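Local coordinates for high affinity transport system protein p37 (Mycoplasma hyorhinis, PDB 3E79) that serves a high-affinity transport system, probably as the substrate-binding lipoprotein that captures thiamine or thiamine diphosphate outside the cell, at residues P170-A175 and A334-N339. Sequence-based numbering, arbitrary orientation.
Sequences PLVKIA and ALIVTN. With I3C (5-amino-2,4,6-triiodobenzene-1,3-dicarboxylic acid), chain B.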
loop_
_atom_site.group_PDB
_atom_site.type_symbol
_atom_site.label_atom_id
_atom_site.label_comp_id
_atom_site.label_asym_id
_atom_site.label_seq_id
_atom_site.Cartn_x
_atom_site.Cartn_y
_atom_site.Cartn_z
ATOM N N PRO A 170 -10.728 -16.272 -9.656
ATOM C CA PRO A 170 -9.875 -15.284 -10.322
ATOM C C PRO A 170 -8.732 -14.866 -9.400
ATOM O O PRO A 170 -7.650 -14.572 -9.910
ATOM C CB PRO A 170 -10.818 -14.118 -10.607
ATOM C CG PRO A 170 -11.968 -14.308 -9.684
ATOM C CD PRO A 170 -12.093 -15.783 -9.432
ATOM N N LEU A 171 -8.906 -14.853 -8.079
ATOM C CA LEU A 171 -7.782 -14.498 -7.203
ATOM C C LEU A 171 -6.738 -15.613 -7.124
ATOM O O LEU A 171 -5.549 -15.365 -6.884
ATOM C CB LEU A 171 -8.254 -14.164 -5.782
ATOM C CG LEU A 171 -9.378 -13.118 -5.727
ATOM C CD1 LEU A 171 -9.678 -12.692 -4.305
ATOM C CD2 LEU A 171 -8.987 -11.942 -6.610
ATOM N N VAL A 172 -7.186 -16.852 -7.328
ATOM C CA VAL A 172 -6.233 -17.959 -7.373
ATOM C C VAL A 172 -5.440 -17.911 -8.668
ATOM O O VAL A 172 -4.234 -18.179 -8.660
ATOM C CB VAL A 172 -6.928 -19.321 -7.251
ATOM C CG1 VAL A 172 -5.972 -20.439 -7.657
ATOM C CG2 VAL A 172 -7.425 -19.552 -5.829
ATOM N N LYS A 173 -6.113 -17.573 -9.769
ATOM C CA LYS A 173 -5.440 -17.397 -11.057
ATOM C C LYS A 173 -4.372 -16.318 -11.013
ATOM O O LYS A 173 -3.272 -16.399 -11.569
ATOM C CB LYS A 173 -6.459 -17.046 -12.155
ATOM C CG LYS A 173 -7.564 -18.081 -12.318
ATOM C CD LYS A 173 -7.859 -18.408 -13.769
ATOM C CE LYS A 173 -6.955 -19.508 -14.299
ATOM N NZ LYS A 173 -7.590 -20.855 -14.259
ATOM N N ILE A 174 -4.654 -15.202 -10.330
ATOM C CA ILE A 174 -3.559 -14.235 -10.170
ATOM C C ILE A 174 -2.408 -14.804 -9.365
ATOM O O ILE A 174 -1.229 -14.604 -9.677
ATOM C CB ILE A 174 -4.087 -12.957 -9.483
ATOM C CG1 ILE A 174 -5.060 -12.202 -10.391
ATOM C CG2 ILE A 174 -2.914 -12.124 -8.999
ATOM C CD1 ILE A 174 -5.863 -11.106 -9.744
ATOM N N ALA A 175 -2.714 -15.550 -8.297
ATOM C CA ALA A 175 -1.625 -16.171 -7.535
ATOM C C ALA A 175 -0.779 -17.115 -8.384
ATOM O O ALA A 175 0.450 -17.204 -8.242
ATOM C CB ALA A 175 -2.211 -16.899 -6.335
ATOM N N ALA A 334 2.796 -18.211 -3.769
ATOM C CA ALA A 334 1.525 -17.547 -3.515
ATOM C C ALA A 334 0.382 -18.551 -3.523
ATOM O O ALA A 334 0.323 -19.427 -4.394
ATOM C CB ALA A 334 1.270 -16.435 -4.532
ATOM N N LEU A 335 -0.514 -18.408 -2.548
ATOM C CA LEU A 335 -1.692 -19.269 -2.503
ATOM C C LEU A 335 -2.876 -18.579 -3.156
ATOM O O LEU A 335 -3.576 -19.152 -3.989
ATOM C CB LEU A 335 -2.006 -19.653 -1.062
ATOM C CG LEU A 335 -3.297 -20.444 -0.834
ATOM C CD1 LEU A 335 -3.099 -21.885 -1.275
ATOM C CD2 LEU A 335 -3.714 -20.364 0.631
ATOM N N ILE A 336 -3.104 -17.331 -2.752
ATOM C CA ILE A 336 -4.219 -16.541 -3.278
ATOM C C ILE A 336 -3.998 -15.060 -2.960
ATOM O O ILE A 336 -3.259 -14.751 -2.021
ATOM C CB ILE A 336 -5.541 -17.033 -2.676
ATOM C CG1 ILE A 336 -6.812 -16.421 -3.268
ATOM C CG2 ILE A 336 -5.522 -16.818 -1.159
ATOM C CD1 ILE A 336 -8.080 -17.144 -2.849
ATOM N N VAL A 337 -4.587 -14.147 -3.713
ATOM C CA VAL A 337 -4.465 -12.718 -3.370
ATOM C C VAL A 337 -5.781 -12.282 -2.757
ATOM O O VAL A 337 -6.669 -13.112 -2.541
ATOM C CB VAL A 337 -4.065 -11.864 -4.572
ATOM C CG1 VAL A 337 -2.726 -12.356 -5.141
ATOM C CG2 VAL A 337 -5.116 -11.884 -5.675
ATOM N N THR A 338 -5.964 -11.008 -2.428
ATOM C CA THR A 338 -7.227 -10.636 -1.771
ATOM C C THR A 338 -8.093 -9.801 -2.705
ATOM O O THR A 338 -7.694 -9.516 -3.844
ATOM C CB THR A 338 -6.945 -9.829 -0.492
ATOM O OG1 THR A 338 -6.413 -8.546 -0.885
ATOM C CG2 THR A 338 -5.879 -10.492 0.368
ATOM N N ASN A 339 -9.268 -9.389 -2.232
ATOM C CA ASN A 339 -10.043 -8.364 -2.929
ATOM C C ASN A 339 -9.259 -7.052 -2.943
ATOM O O ASN A 339 -8.355 -6.901 -2.109
ATOM C CB ASN A 339 -11.409 -8.162 -2.258
ATOM C CG ASN A 339 -12.239 -9.439 -2.341
ATOM O OD1 ASN A 339 -12.184 -10.130 -3.366
ATOM N ND2 ASN A 339 -12.986 -9.723 -1.283
HETATM I I3 I3C B . -6.600 -24.080 -4.881
HETATM I I2 I3C B . -1.216 -21.646 -5.791
HETATM I I1 I3C B . -2.356 -27.142 -7.901
HETATM O O8 I3C B . -6.164 -26.563 -7.177
HETATM O O9 I3C B . -5.030 -27.389 -5.425
HETATM C C10 I3C B . -0.712 -24.387 -7.364
HETATM N N13 I3C B . -4.227 -22.021 -4.820
HETATM C C1 I3C B . -4.278 -25.355 -6.342
HETATM C C6 I3C B . -4.687 -24.183 -5.702
HETATM C C5 I3C B . -3.842 -23.090 -5.538
HETATM C C4 I3C B . -2.578 -23.173 -6.138
HETATM C C3 I3C B . -2.123 -24.346 -6.759
HETATM C C2 I3C B . -2.998 -25.433 -6.892
HETATM C C7 I3C B . -5.259 -26.553 -6.330
HETATM O O11 I3C B . 0.208 -24.923 -6.720
HETATM O O12 I3C B . -0.591 -23.873 -8.493
#
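The edge strand of a five-stranded mixed sheet, 331-337, carries the first turn and a half of helix 170-184 against it; the axes of the two short segments approach to 6.1 Å and run at 137°. L171 spans from I336 to N339, where the strand gives way to the following residues. Its CB sits on CG1 of I336 at 3.7 Å, while its CD1 lies 3.5 Å from O of V337 and also meets OD1 of N339. V337 O has no polar partner in the model, and in this buried setting the L171 methyl is its neighbour. OD1 of N339 accepts a hydrogen bond from the backbone N of Y162. One turn on, A175 replaces bulk with closeness: its small CB fits 3.5 Å from O of L335, letting the helix sit almost on the strand backbone. Such helix-on-sheet packing is a regular feature of the periplasmic-binding-protein fold, and here strand 217-223 pairs with the strand on its inner side. I336 and V337, beta-branched, suit an extended backbone, and their branches pack against the helix. The side chain of I336, its CG1 anti to N (chi1 -172°), slants across V172, CD1 of I336 meeting CG2 of V172 at 3.9 Å. V337 crosses I174 at about a right angle, CG1 of V337 against CG2 of I174. Beside V172, the iodinated phasing compound I3C donates from its amino N13 to O of L335 (3.1 Å, bent to 141°). Bound thiamine diphosphate lies about 9 Å from the T338 side chain.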